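Local coordinates for protein TRAP dicarboxylate transporter-DctP subunit (Rhodobacter sphaeroides, PDB 4PE3) that probably binds an organic acid in the periplasm and delivers it to a TRAP transporter, and is in an open form without substrate in this crystal, at residues Ala110-Val113 and Gly114-Ala117; Asp164-Glu167 and Asp168-Gly171; Val174-Glu178 and Gly179-Asn183; Ala212-Val216 and Phe217-Gln221. All blocks are in the same frame, centred on the assembly; numbering follows the deposited sequence.

Interaction 1 of 4, residues Ala110-Val113 and Gly114-Ala117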
ATOM      1  N   ALA A 110      -4.148  -6.046  -2.315  1.00 11.14           N
ATOM      2  CA  ALA A 110      -2.973  -5.421  -1.720  1.00 11.80           C
ATOM      3  C   ALA A 110      -2.677  -4.079  -2.366  1.00 10.92           C
ATOM      4  O   ALA A 110      -2.172  -3.146  -1.730  1.00 11.67           O
ATOM      5  CB  ALA A 110      -1.772  -6.321  -1.847  1.00 13.55           C
ATOM      6  N   ASN A 111      -2.978  -3.951  -3.649  1.00 10.47           N
ATOM      7  CA  ASN A 111      -2.744  -2.680  -4.345  1.00  9.51           C
ATOM      8  C   ASN A 111      -3.596  -2.612  -5.594  1.00 10.43           C
ATOM      9  O   ASN A 111      -3.120  -2.897  -6.702  1.00 11.33           O
ATOM     10  CB  ASN A 111      -1.262  -2.522  -4.679  1.00  9.76           C
ATOM     11  CG  ASN A 111      -0.856  -1.076  -4.904  1.00  9.99           C
ATOM     12  OD1 ASN A 111      -1.660  -0.164  -4.880  1.00  9.98           O
ATOM     13  ND2 ASN A 111       0.443  -0.867  -5.120  1.00 12.09           N
ATOM     14  N   PRO A 112      -4.876  -2.301  -5.411  1.00 11.09           N
ATOM     15  CA  PRO A 112      -5.766  -2.190  -6.565  1.00 10.03           C
ATOM     16  C   PRO A 112      -5.487  -0.863  -7.249  1.00  9.79           C
ATOM     17  O   PRO A 112      -5.984   0.187  -6.845  1.00 11.58           O
ATOM     18  CB  PRO A 112      -7.154  -2.230  -5.946  1.00 11.91           C
ATOM     19  CG  PRO A 112      -6.955  -1.692  -4.554  1.00 10.93           C
ATOM     20  CD  PRO A 112      -5.579  -2.090  -4.135  1.00 11.23           C
ATOM     21  N   VAL A 113      -4.580  -0.941  -8.208  1.00  9.94           N
ATOM     22  CA  VAL A 113      -3.968   0.229  -8.817  1.00 10.47           C
ATOM     23  C   VAL A 113      -5.038   1.214  -9.247  1.00  9.75           C
ATOM     24  O   VAL A 113      -5.967   0.861  -9.968  1.00 10.79           O
ATOM     25  CB  VAL A 113      -3.110  -0.219 -10.013  1.00 11.37           C
ATOM     26  CG1 VAL A 113      -2.592   0.978 -10.781  1.00 11.61           C
ATOM     27  CG2 VAL A 113      -1.958  -1.104  -9.553  1.00 10.91           C
ATOM     28  N   GLY A 114      -4.932   2.437  -8.758  1.00 10.21           N
ATOM     29  CA  GLY A 114      -5.815   3.518  -9.146  1.00 10.74           C
ATOM     30  C   GLY A 114      -7.021   3.756  -8.244  1.00 11.48           C
ATOM     31  O   GLY A 114      -7.747   4.735  -8.382  1.00 11.47           O
ATOM     32  N   ALA A 115      -7.258   2.856  -7.303  1.00 10.55           N
ATOM     33  CA  ALA A 115      -8.433   2.983  -6.457  1.00  9.79           C
ATOM     34  C   ALA A 115      -8.402   4.162  -5.490  1.00 10.48           C
ATOM     35  O   ALA A 115      -9.446   4.700  -5.138  1.00 12.48           O
ATOM     36  CB  ALA A 115      -8.636   1.708  -5.668  1.00 11.53           C
ATOM     37  N   TRP A 116      -7.209   4.535  -5.027  1.00 11.23           N
ATOM     38  CA  TRP A 116      -7.098   5.398  -3.853  1.00 12.77           C
ATOM     39  C   TRP A 116      -6.400   6.735  -4.139  1.00 11.56           C
ATOM     40  O   TRP A 116      -5.461   6.802  -4.926  1.00 13.75           O
ATOM     41  CB  TRP A 116      -6.330   4.690  -2.722  1.00 10.88           C
ATOM     42  CG  TRP A 116      -6.790   3.287  -2.446  1.00 11.21           C
ATOM     43  CD1 TRP A 116      -6.019   2.167  -2.450  1.00 11.73           C
ATOM     44  CD2 TRP A 116      -8.119   2.864  -2.142  1.00 13.30           C
ATOM     45  NE1 TRP A 116      -6.783   1.073  -2.180  1.00 13.33           N
ATOM     46  CE2 TRP A 116      -8.070   1.471  -1.952  1.00 12.85           C
ATOM     47  CE3 TRP A 116      -9.336   3.524  -1.987  1.00 12.69           C
ATOM     48  CZ2 TRP A 116      -9.191   0.725  -1.654  1.00 12.21           C
ATOM     49  CZ3 TRP A 116     -10.464   2.766  -1.664  1.00 14.94           C
ATOM     50  CH2 TRP A 116     -10.377   1.385  -1.500  1.00 13.49           C
ATOM     51  N   ALA A 117      -6.889   7.775  -3.470  1.00 11.49           N
ATOM     52  CA  ALA A 117      -6.315   9.123  -3.535  1.00 12.75           C
ATOM     53  C   ALA A 117      -5.772   9.556  -2.177  1.00 12.98           C
ATOM     54  O   ALA A 117      -5.188  10.635  -2.051  1.00 12.52           O
ATOM     55  CB  ALA A 117      -7.361  10.103  -4.009  1.00 14.07           C
TER
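The backbone of Pro-112 to Ala-115 folds into a type II beta turn, closed by a hydrogen bond of 3.0 Å from Ala-115 N to Pro-112 O. The N-H points fairly straight at the oxygen, at 159°. The donor is tilted modestly from the carbonyl plane. The turn lies in the buried loop between helices 104-110 and 119-128 of this TRAP solute-binding protein. Gly-114 takes the third position with a positive phi of 95°. A CB there would be jammed against Val-113 O, which accounts for the glycine. The first and last residues of the turn also meet through their side chains. The methyl of Ala-115 lies 3.3 Å from Pro-112 O, and its other neighbour is Pro-112 CG. The same methyl sits over the centre of one face of the Trp-116 indole, 3.7 Å above the ring plane. Trp-116 CG is anti to its carbonyl carbon (chi1 -48°), and this brings the pyrrole side of the indole back to the proline. The proline and indole rings meet obliquely. Leu-333 of helix 324-339 touches both Pro-112 and Trp-116, and Tyr-336 and Leu-337 add to the cover on the indole. Val-113 faces away from the turn and packs on helix 180-187. Its carbonyl oxygen accepts a hydrogen bond from Trp-316 NE1, while Ala-115 O accepts one from Arg-309 NE. The indole comes nearest the proline at its nitrogen, where Trp-116 NE1 lies 3.6 Å from Pro-112 CG and 3.9 Å from Pro-112 CD.

Interaction 2 of 4, residues Asp164-Glu167 and Asp168-Gly171. With ZN (zinc ion), chain N.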
ATOM      1  N   ASP A 164      -2.483  16.885 -16.013  1.00 13.92           N
ATOM      2  CA  ASP A 164      -3.633  17.285 -15.213  1.00 15.03           C
ATOM      3  C   ASP A 164      -4.847  16.411 -15.460  1.00 16.91           C
ATOM      4  O   ASP A 164      -5.795  16.468 -14.680  1.00 19.23           O
ATOM      5  CB  ASP A 164      -3.984  18.746 -15.478  1.00 17.10           C
ATOM      6  CG  ASP A 164      -2.913  19.677 -14.941  1.00 18.94           C
ATOM      7  OD1 ASP A 164      -2.720  19.732 -13.705  1.00 17.65           O
ATOM      8  OD2 ASP A 164      -2.211  20.302 -15.752  1.00 20.66           O
ATOM      9  N   THR A 165      -4.826  15.616 -16.529  1.00 14.57           N
ATOM     10  CA  THR A 165      -5.957  14.743 -16.845  1.00 14.03           C
ATOM     11  C   THR A 165      -5.450  13.356 -17.225  1.00 15.73           C
ATOM     12  O   THR A 165      -4.272  13.189 -17.580  1.00 14.64           O
ATOM     13  CB  THR A 165      -6.775  15.270 -18.024  1.00 18.37           C
ATOM     14  OG1 THR A 165      -5.982  15.148 -19.209  1.00 18.55           O
ATOM     15  CG2 THR A 165      -7.216  16.730 -17.798  1.00 18.90           C
ATOM     16  N   VAL A 166      -6.340  12.367 -17.190  1.00 13.70           N
ATOM     17  CA  VAL A 166      -5.969  11.047 -17.621  1.00 14.50           C
ATOM     18  C   VAL A 166      -5.540  11.047 -19.079  1.00 16.37           C
ATOM     19  O   VAL A 166      -4.661  10.284 -19.477  1.00 15.64           O
ATOM     20  CB  VAL A 166      -7.111  10.061 -17.397  1.00 15.89           C
ATOM     21  CG1 VAL A 166      -6.749   8.710 -17.939  1.00 26.67           C
ATOM     22  CG2 VAL A 166      -7.465   9.982 -15.927  1.00 16.88           C
ATOM     23  N   GLU A 167      -6.182  11.897 -19.882  1.00 17.11           N
ATOM     24  CA  GLU A 167      -5.852  12.016 -21.289  1.00 17.90           C
ATOM     25  C   GLU A 167      -4.391  12.411 -21.508  1.00 17.48           C
ATOM     26  O   GLU A 167      -3.781  12.034 -22.514  1.00 17.38           O
ATOM     27  CB  GLU A 167      -6.770  13.063 -21.947  1.00 19.58           C
ATOM     28  CG  GLU A 167      -8.237  12.614 -22.187  1.00 28.89           C
ATOM     29  CD  GLU A 167      -9.127  12.641 -20.938  1.00 25.25           C
ATOM     30  OE1 GLU A 167      -8.737  13.161 -19.874  1.00 26.56           O
ATOM     31  OE2 GLU A 167     -10.261  12.136 -21.030  1.00 28.63           O
ATOM     32  N   ASP A 168      -3.826  13.167 -20.568  1.00 14.52           N
ATOM     33  CA  ASP A 168      -2.430  13.563 -20.671  1.00 14.74           C
ATOM     34  C   ASP A 168      -1.466  12.372 -20.622  1.00 15.30           C
ATOM     35  O   ASP A 168      -0.314  12.506 -21.001  1.00 15.33           O
ATOM     36  CB  ASP A 168      -2.083  14.589 -19.597  1.00 14.42           C
ATOM     37  CG  ASP A 168      -2.754  15.943 -19.817  1.00 13.35           C
ATOM     38  OD1 ASP A 168      -3.055  16.343 -20.981  1.00 16.01           O
ATOM     39  OD2 ASP A 168      -2.982  16.656 -18.819  1.00 15.44           O
ATOM     40  N   LEU A 169      -1.913  11.208 -20.177  1.00 14.97           N
ATOM     41  CA  LEU A 169      -1.031  10.052 -20.114  1.00 12.87           C
ATOM     42  C   LEU A 169      -0.774   9.390 -21.464  1.00 13.89           C
ATOM     43  O   LEU A 169       0.148   8.587 -21.601  1.00 13.45           O
ATOM     44  CB  LEU A 169      -1.637   9.016 -19.173  1.00 13.50           C
ATOM     45  CG  LEU A 169      -1.676   9.359 -17.689  1.00 14.97           C
ATOM     46  CD1 LEU A 169      -2.504   8.281 -16.950  1.00 15.21           C
ATOM     47  CD2 LEU A 169      -0.284   9.490 -17.095  1.00 17.50           C
ATOM     48  N   LYS A 170      -1.579   9.724 -22.471  1.00 13.78           N
ATOM     49  CA  LYS A 170      -1.488   9.039 -23.747  1.00 14.64           C
ATOM     50  C   LYS A 170      -0.113   9.277 -24.337  1.00 13.82           C
ATOM     51  O   LYS A 170       0.346  10.426 -24.445  1.00 16.37           O
ATOM     52  CB  LYS A 170      -2.591   9.506 -24.707  1.00 18.60           C
ATOM     53  CG  LYS A 170      -3.966   9.011 -24.310  1.00 20.85           C
ATOM     54  CD  LYS A 170      -5.050   9.512 -25.258  1.00 24.87           C
ATOM     55  CE  LYS A 170      -6.405   8.899 -24.954  1.00 31.36           C
ATOM     56  NZ  LYS A 170      -6.852   9.154 -23.554  1.00 35.03           N
ATOM     57  N   GLY A 171       0.564   8.185 -24.674  1.00 14.41           N
ATOM     58  CA  GLY A 171       1.865   8.256 -25.321  1.00 16.95           C
ATOM     59  C   GLY A 171       3.058   8.435 -24.390  1.00 15.19           C
ATOM     60  O   GLY A 171       4.211   8.359 -24.829  1.00 15.06           O
TER
HETATM   61 ZN    ZN N 413      -3.599  18.684 -19.796  0.53 34.92          ZN
HETATM   62  O   HOH W   1      -1.568  19.731 -18.635  1.00 32.12           O
HETATM   63  O   HOH W   2      -5.606   8.322 -21.147  1.00 28.39           O
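Asp-168 turns its carboxylate back to the chain just before it. Asp-168 OD2 accepts from two backbone amides and also binds a zinc ion at 2.3 Å. Asp-164 N reaches Asp-168 OD2 at 2.9 Å, on its anti lone pair and nearly straight (164°). Thr-165 N comes from above the carboxylate plane, 3.1 Å from Asp-168 OD2. Asp-168 CG is anti to the carbonyl carbon (chi1 -69°), which swings the carboxylate toward these amides. Thr-165 answers with two acceptors: its O lies 3.0 Å from Asp-168 N, and its OG1 lies 3.2 Å from that same Asp-168 N. A valine in place of Thr-165 would probably cost Asp-168 N its side-chain acceptor and leave the backbone oxygen as its mate within the turn. A water on the zinc donates to Asp-164 OD2, while Asp-164 OD1 is hydrogen-bonded to His-298. Farther along, Leu-169 N bonds to Val-166 O at 3.0 Å, and Lys-170 N to Glu-167 O. A second water joins Val-166 O to Lys-170 NZ. Glu-167 pairs with Lys-307 of helix 302-320. The reciprocal bonds between Thr-165 and Asp-168 form a capping box, at the start of a short 3-10 turn.

Interaction 3 of 4, residues Val174-Glu178 and Gly179-Asn183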
ATOM      1  N   VAL A 174       6.260   5.697 -19.293  1.00 11.95           N
ATOM      2  CA  VAL A 174       6.168   5.666 -17.830  1.00 11.58           C
ATOM      3  C   VAL A 174       6.859   4.441 -17.261  1.00 10.43           C
ATOM      4  O   VAL A 174       6.453   3.316 -17.536  1.00 10.53           O
ATOM      5  CB  VAL A 174       4.675   5.596 -17.384  1.00 12.84           C
ATOM      6  CG1 VAL A 174       4.563   5.553 -15.871  1.00 10.64           C
ATOM      7  CG2 VAL A 174       3.856   6.742 -17.959  1.00 14.49           C
ATOM      8  N   ARG A 175       7.924   4.634 -16.489  1.00  9.14           N
ATOM      9  CA  ARG A 175       8.498   3.511 -15.762  1.00  9.03           C
ATOM     10  C   ARG A 175       7.437   2.886 -14.849  1.00  8.75           C
ATOM     11  O   ARG A 175       6.883   3.557 -13.980  1.00  9.44           O
ATOM     12  CB  ARG A 175       9.718   3.944 -14.952  1.00  9.13           C
ATOM     13  CG  ARG A 175      10.398   2.780 -14.237  1.00  9.67           C
ATOM     14  CD  ARG A 175       9.942   2.621 -12.814  1.00 10.88           C
ATOM     15  NE  ARG A 175      10.701   1.550 -12.161  1.00 12.67           N
ATOM     16  CZ  ARG A 175      10.768   1.362 -10.850  1.00 18.19           C
ATOM     17  NH1 ARG A 175      10.099   2.152 -10.022  1.00 17.77           N
ATOM     18  NH2 ARG A 175      11.513   0.366 -10.370  1.00 19.54           N
ATOM     19  N   SER A 176       7.216   1.594 -15.042  1.00  9.44           N
ATOM     20  CA  SER A 176       6.099   0.900 -14.403  1.00 11.28           C
ATOM     21  C   SER A 176       6.563  -0.480 -13.973  1.00 10.35           C
ATOM     22  O   SER A 176       7.078  -1.227 -14.785  1.00 13.18           O
ATOM     23  CB  SER A 176       4.942   0.722 -15.400  1.00 12.71           C
ATOM     24  OG  SER A 176       4.413   1.924 -15.929  1.00 13.79           O
ATOM     25  N   PRO A 177       6.350  -0.843 -12.706  1.00 11.07           N
ATOM     26  CA  PRO A 177       6.541  -2.248 -12.352  1.00 11.75           C
ATOM     27  C   PRO A 177       5.659  -3.157 -13.199  1.00 13.19           C
ATOM     28  O   PRO A 177       4.525  -2.802 -13.532  1.00 10.95           O
ATOM     29  CB  PRO A 177       6.123  -2.283 -10.884  1.00 12.42           C
ATOM     30  CG  PRO A 177       6.431  -0.911 -10.375  1.00 13.71           C
ATOM     31  CD  PRO A 177       6.055  -0.022 -11.523  1.00 11.37           C
ATOM     32  N   GLU A 178       6.217  -4.298 -13.580  1.00 14.19           N
ATOM     33  CA  GLU A 178       5.531  -5.409 -14.223  1.00 19.37           C
ATOM     34  C   GLU A 178       4.223  -5.738 -13.524  1.00 12.44           C
ATOM     35  O   GLU A 178       4.150  -5.689 -12.303  1.00 17.12           O
ATOM     36  CB  GLU A 178       6.422  -6.645 -14.051  1.00 23.81           C
ATOM     37  CG  GLU A 178       6.574  -7.517 -15.228  1.00 27.74           C
ATOM     38  CD  GLU A 178       7.823  -8.360 -15.103  1.00 20.73           C
ATOM     39  OE1 GLU A 178       7.765  -9.481 -14.577  1.00 28.17           O
ATOM     40  OE2 GLU A 178       8.870  -7.868 -15.506  1.00 15.59           O
ATOM     41  N   GLY A 179       3.207  -6.124 -14.298  1.00 14.81           N
ATOM     42  CA  GLY A 179       1.936  -6.520 -13.726  1.00 15.94           C
ATOM     43  C   GLY A 179       0.869  -5.440 -13.785  1.00 11.85           C
ATOM     44  O   GLY A 179       0.760  -4.695 -14.753  1.00 13.35           O
ATOM     45  N   LEU A 180       0.075  -5.355 -12.733  1.00 12.95           N
ATOM     46  CA  LEU A 180      -1.112  -4.517 -12.766  1.00 12.98           C
ATOM     47  C   LEU A 180      -0.767  -3.043 -12.968  1.00 13.70           C
ATOM     48  O   LEU A 180      -1.484  -2.344 -13.678  1.00 10.85           O
ATOM     49  CB  LEU A 180      -1.943  -4.730 -11.502  1.00 13.12           C
ATOM     50  CG  LEU A 180      -3.281  -3.997 -11.441  1.00 12.75           C
ATOM     51  CD1 LEU A 180      -4.216  -4.395 -12.590  1.00 13.78           C
ATOM     52  CD2 LEU A 180      -3.919  -4.286 -10.084  1.00 15.06           C
ATOM     53  N   ILE A 181       0.318  -2.546 -12.390  1.00 10.99           N
ATOM     54  CA  ILE A 181       0.671  -1.139 -12.618  1.00 10.09           C
ATOM     55  C   ILE A 181       0.929  -0.872 -14.099  1.00  9.47           C
ATOM     56  O   ILE A 181       0.328   0.033 -14.682  1.00  9.69           O
ATOM     57  CB  ILE A 181       1.867  -0.676 -11.764  1.00 10.01           C
ATOM     58  CG1 ILE A 181       1.465  -0.704 -10.296  1.00 10.06           C
ATOM     59  CG2 ILE A 181       2.295   0.726 -12.157  1.00 10.85           C
ATOM     60  CD1 ILE A 181       2.641  -0.563  -9.330  1.00 11.24           C
ATOM     61  N   ALA A 182       1.822  -1.631 -14.727  1.00 11.30           N
ATOM     62  CA  ALA A 182       2.060  -1.459 -16.154  1.00 12.62           C
ATOM     63  C   ALA A 182       0.773  -1.641 -16.968  1.00 12.00           C
ATOM     64  O   ALA A 182       0.543  -0.885 -17.929  1.00 13.98           O
ATOM     65  CB  ALA A 182       3.128  -2.422 -16.647  1.00 14.07           C
ATOM     66  N   ASN A 183      -0.045  -2.635 -16.610  1.00 12.23           N
ATOM     67  CA  ASN A 183      -1.231  -2.934 -17.391  1.00 16.18           C
ATOM     68  C   ASN A 183      -2.253  -1.809 -17.320  1.00 12.62           C
ATOM     69  O   ASN A 183      -2.899  -1.510 -18.328  1.00 13.78           O
ATOM     70  CB  ASN A 183      -1.834  -4.268 -16.963  1.00 15.00           C
ATOM     71  CG  ASN A 183      -0.947  -5.439 -17.333  1.00 21.01           C
ATOM     72  OD1 ASN A 183      -0.086  -5.327 -18.205  1.00 26.38           O
ATOM     73  ND2 ASN A 183      -1.148  -6.573 -16.667  1.00 20.33           N
TER
HETATM   74  O   HOH W   3       2.461  -3.950 -10.978  1.00 15.58           O
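Pro-177 and Ile-181 make the main apolar contact, their side chains meeting at a slant. Ile-181 CG2 lies 3.9 Å from Pro-177 CD, and Ile-181 CD1 lies 3.9 Å from Pro-177 CG. With CG2 anti to the backbone N and CG1 beside it (chi1 -66°), both branches of Ile-181 can reach the proline ring. Ser-176 packs by its CB, 3.8 Å from Ala-182 CB. Strand 173-175 passes here into helix 180-187, within a beta-alpha-beta unit that continues to strand 191-193. Gly-179 is the N-cap, and its phi of 100° would press a CB into Glu-178 O. Of the polar contacts, one direct bond joins residues 174-178 to residues 179-183: Ala-182 N to Pro-177 O, 3.2 Å, nearly along the C=O axis but bent at the hydrogen (140°). A water bridges the first turn, donating to Glu-178 O and accepting from Ile-181 N at 2.9 Å. Ser-176 OG bonds back to Val-174 O at 2.9 Å, from above the carbonyl plane. A glycine in place of Ser-176 would probably open a gap beside Ala-182 and leave Val-174 O without this hydroxyl. Glu-178 OE2 takes a hydrogen bond from Asn-194 ND2, just after strand 191-193.

Interaction 4 of 4, residues Ala212-Val216 and Phe217-Gln221. With ZN (zinc ion), chain F.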
ATOM      1  N   ALA A 212       7.455   8.333 -14.134  1.00  8.52           N
ATOM      2  CA  ALA A 212       7.744   7.116 -13.405  1.00  9.44           C
ATOM      3  C   ALA A 212       6.905   6.917 -12.183  1.00  7.76           C
ATOM      4  O   ALA A 212       6.628   7.848 -11.439  1.00  8.49           O
ATOM      5  CB  ALA A 212       9.220   7.096 -12.982  1.00  8.94           C
ATOM      6  N   ASP A 213       6.542   5.652 -11.976  1.00  8.38           N
ATOM      7  CA  ASP A 213       6.318   5.127 -10.644  1.00  9.12           C
ATOM      8  C   ASP A 213       7.652   5.100  -9.923  1.00 11.23           C
ATOM      9  O   ASP A 213       8.605   4.545 -10.446  1.00 10.83           O
ATOM     10  CB  ASP A 213       5.747   3.702 -10.782  1.00 10.51           C
ATOM     11  CG  ASP A 213       5.545   3.011  -9.455  1.00 14.21           C
ATOM     12  OD1 ASP A 213       6.472   3.020  -8.618  1.00 12.10           O
ATOM     13  OD2 ASP A 213       4.459   2.417  -9.255  1.00 13.61           O
ATOM     14  N   TYR A 214       7.730   5.701  -8.746  1.00  9.69           N
ATOM     15  CA  TYR A 214       8.898   5.540  -7.906  1.00 11.49           C
ATOM     16  C   TYR A 214       8.368   5.271  -6.499  1.00 13.01           C
ATOM     17  O   TYR A 214       7.897   4.118  -6.222  1.00 19.08           O
ATOM     18  CB  TYR A 214       9.871   6.727  -8.040  1.00 10.15           C
ATOM     19  CG  TYR A 214      11.261   6.409  -7.525  1.00 10.67           C
ATOM     20  CD1 TYR A 214      12.081   5.510  -8.194  1.00 12.09           C
ATOM     21  CD2 TYR A 214      11.734   6.981  -6.357  1.00 11.44           C
ATOM     22  CE1 TYR A 214      13.332   5.185  -7.711  1.00 13.91           C
ATOM     23  CE2 TYR A 214      12.997   6.669  -5.868  1.00 13.68           C
ATOM     24  CZ  TYR A 214      13.778   5.785  -6.560  1.00 14.50           C
ATOM     25  OH  TYR A 214      15.030   5.496  -6.076  1.00 19.65           O
ATOM     26  N   SER A 215       8.285   6.297  -5.662  1.00  7.40           N
ATOM     27  CA  SER A 215       7.947   6.141  -4.256  1.00  7.40           C
ATOM     28  C   SER A 215       7.027   7.260  -3.744  1.00  7.01           C
ATOM     29  O   SER A 215       6.354   7.930  -4.549  1.00  7.23           O
ATOM     30  CB  SER A 215       9.244   6.072  -3.442  1.00  9.90           C
ATOM     31  OG  SER A 215       9.044   5.768  -2.068  1.00 11.37           O
ATOM     32  N   VAL A 216       6.973   7.458  -2.431  1.00  7.53           N
ATOM     33  CA  VAL A 216       6.240   8.540  -1.832  1.00  7.01           C
ATOM     34  C   VAL A 216       6.940   9.857  -2.157  1.00  6.84           C
ATOM     35  O   VAL A 216       8.134   9.870  -2.485  1.00  6.94           O
ATOM     36  CB  VAL A 216       6.086   8.333  -0.319  1.00  7.27           C
ATOM     37  CG1 VAL A 216       5.352   7.018  -0.071  1.00  8.02           C
ATOM     38  CG2 VAL A 216       7.433   8.335   0.404  1.00  8.61           C
ATOM     39  N   PHE A 217       6.203  10.952  -2.069  1.00  6.82           N
ATOM     40  CA  PHE A 217       6.750  12.255  -2.459  1.00  6.88           C
ATOM     41  C   PHE A 217       8.065  12.590  -1.762  1.00  7.39           C
ATOM     42  O   PHE A 217       8.997  13.124  -2.385  1.00  7.83           O
ATOM     43  CB  PHE A 217       5.742  13.387  -2.253  1.00  7.08           C
ATOM     44  CG  PHE A 217       6.104  14.662  -2.991  1.00  7.05           C
ATOM     45  CD1 PHE A 217       7.008  15.571  -2.436  1.00  9.37           C
ATOM     46  CD2 PHE A 217       5.593  14.926  -4.238  1.00  9.71           C
ATOM     47  CE1 PHE A 217       7.344  16.736  -3.118  1.00  8.74           C
ATOM     48  CE2 PHE A 217       5.926  16.091  -4.928  1.00 10.30           C
ATOM     49  CZ  PHE A 217       6.800  16.991  -4.369  1.00 10.10           C
ATOM     50  N   SER A 218       8.141  12.304  -0.473  1.00  7.61           N
ATOM     51  CA  SER A 218       9.345  12.673   0.271  1.00  8.33           C
ATOM     52  C   SER A 218      10.596  11.984  -0.282  1.00  7.88           C
ATOM     53  O   SER A 218      11.667  12.589  -0.321  1.00  8.15           O
ATOM     54  CB  SER A 218       9.176  12.390   1.761  1.00  8.68           C
ATOM     55  OG  SER A 218       8.872  11.025   1.963  1.00 10.75           O
ATOM     56  N   VAL A 219      10.477  10.737  -0.694  1.00  7.72           N
ATOM     57  CA  VAL A 219      11.559  10.014  -1.326  1.00  7.85           C
ATOM     58  C   VAL A 219      11.813  10.549  -2.711  1.00  7.65           C
ATOM     59  O   VAL A 219      12.976  10.765  -3.082  1.00  7.99           O
ATOM     60  CB  VAL A 219      11.253   8.490  -1.364  1.00  9.29           C
ATOM     61  CG1 VAL A 219      12.248   7.734  -2.222  1.00  8.06           C
ATOM     62  CG2 VAL A 219      11.220   7.917   0.058  1.00  9.55           C
ATOM     63  N   ASN A 220      10.750  10.762  -3.485  1.00  7.27           N
ATOM     64  CA  ASN A 220      10.919  11.251  -4.853  1.00  7.70           C
ATOM     65  C   ASN A 220      11.675  12.569  -4.834  1.00  8.19           C
ATOM     66  O   ASN A 220      12.579  12.806  -5.680  1.00  9.93           O
ATOM     67  CB  ASN A 220       9.567  11.437  -5.539  1.00  6.82           C
ATOM     68  CG  ASN A 220       8.813  10.153  -5.729  1.00  6.68           C
ATOM     69  OD1 ASN A 220       9.319   9.065  -5.497  1.00  8.25           O
ATOM     70  ND2 ASN A 220       7.542  10.284  -6.148  1.00  7.70           N
ATOM     71  N   GLN A 221      11.316  13.417  -3.888  1.00  7.44           N
ATOM     72  CA  GLN A 221      11.922  14.733  -3.722  1.00  7.71           C
ATOM     73  C   GLN A 221      13.387  14.630  -3.305  1.00  9.02           C
ATOM     74  O   GLN A 221      14.271  15.247  -3.901  1.00  9.83           O
ATOM     75  CB  GLN A 221      11.151  15.566  -2.702  1.00  7.82           C
ATOM     76  CG  GLN A 221      11.667  17.025  -2.583  1.00  9.22           C
ATOM     77  CD  GLN A 221      11.468  17.861  -3.845  1.00 11.28           C
ATOM     78  OE1 GLN A 221      10.582  17.608  -4.639  1.00 10.75           O
ATOM     79  NE2 GLN A 221      12.328  18.876  -4.025  1.00 17.13           N
TER
HETATM   80 ZN    ZN F 405       6.169   2.557  -6.713  0.86 15.23          ZN
HETATM   81  O   HOH W   4       4.479   1.322  -6.852  1.00 26.91           O
HETATM   82  O   HOH W   5       7.628   1.264  -6.279  1.00 15.40           O
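Strand 211-213 leads here, through the zinc-binding residues Asp-213 and Tyr-214, into the N-terminus of helix 217-223, with Val-216 as N-cap. Ser-215 and Asn-220 join the two across the cap. Ser-215 N donates to Asn-220 OD1 at 3.0 Å, in the carbonyl plane and on a lone pair of that oxygen. Asn-220 ND2 returns a weak bond to Ser-215 O, so the amide meets both polar backbone atoms of one residue. Asn-220 CG is anti to its own carbonyl carbon (chi1 -64°), which folds the amide back over the cap. The first helical bond is straight, from Asn-220 N to Val-216 O at 2.9 Å and 169°. Val-219 packs against Ser-215 and Val-216, with its CG1 3.6 Å from Ser-215 CB and its CG2 against Val-216 CG2. The side chains of Tyr-214 and Val-219 cross at about a right angle, Tyr-214 CE2 meeting Val-219 CG1. Phe-217 turns away and sets its ring edge-to-face with Tyr-234. On the strand side, the zinc ion is bound by Asp-213 OD1 at 2.0 Å, by the main-chain oxygen Tyr-214 O at 2.4 Å, and by two waters. Glu-155 also binds it. One of the waters donates to Asp-213 OD2, which His-238 holds as well. Asn-220 OD1 also touches the Tyr-214 ring at its edge, close to the ring plane, 3.3 Å from CD2.

Interactions 1, 3 and 4 form a connected set. Interaction 2 touches none of them, but comes just before interaction 3 in the chain, with centres about 16 Å apart. Interaction 1 touches interaction 3 where Val-113 CG2 meets Ile-181 CG1 at 3.5 Å. Interactions 3 and 4 come from neighbouring strands of one sheet, 173-175 and 211-213. They are joined by a probable hydrogen bond of 2.9 Å from Arg-175 NH1 to Asp-213 O. Ile-181 CD1 also packs on Asp-213 OD2 at 3.5 Å. The zinc ion of interaction 4 is about 5 Å from the side chain of Pro-177 and about 9 Å from that of Val-113. Interaction 2 holds a different zinc.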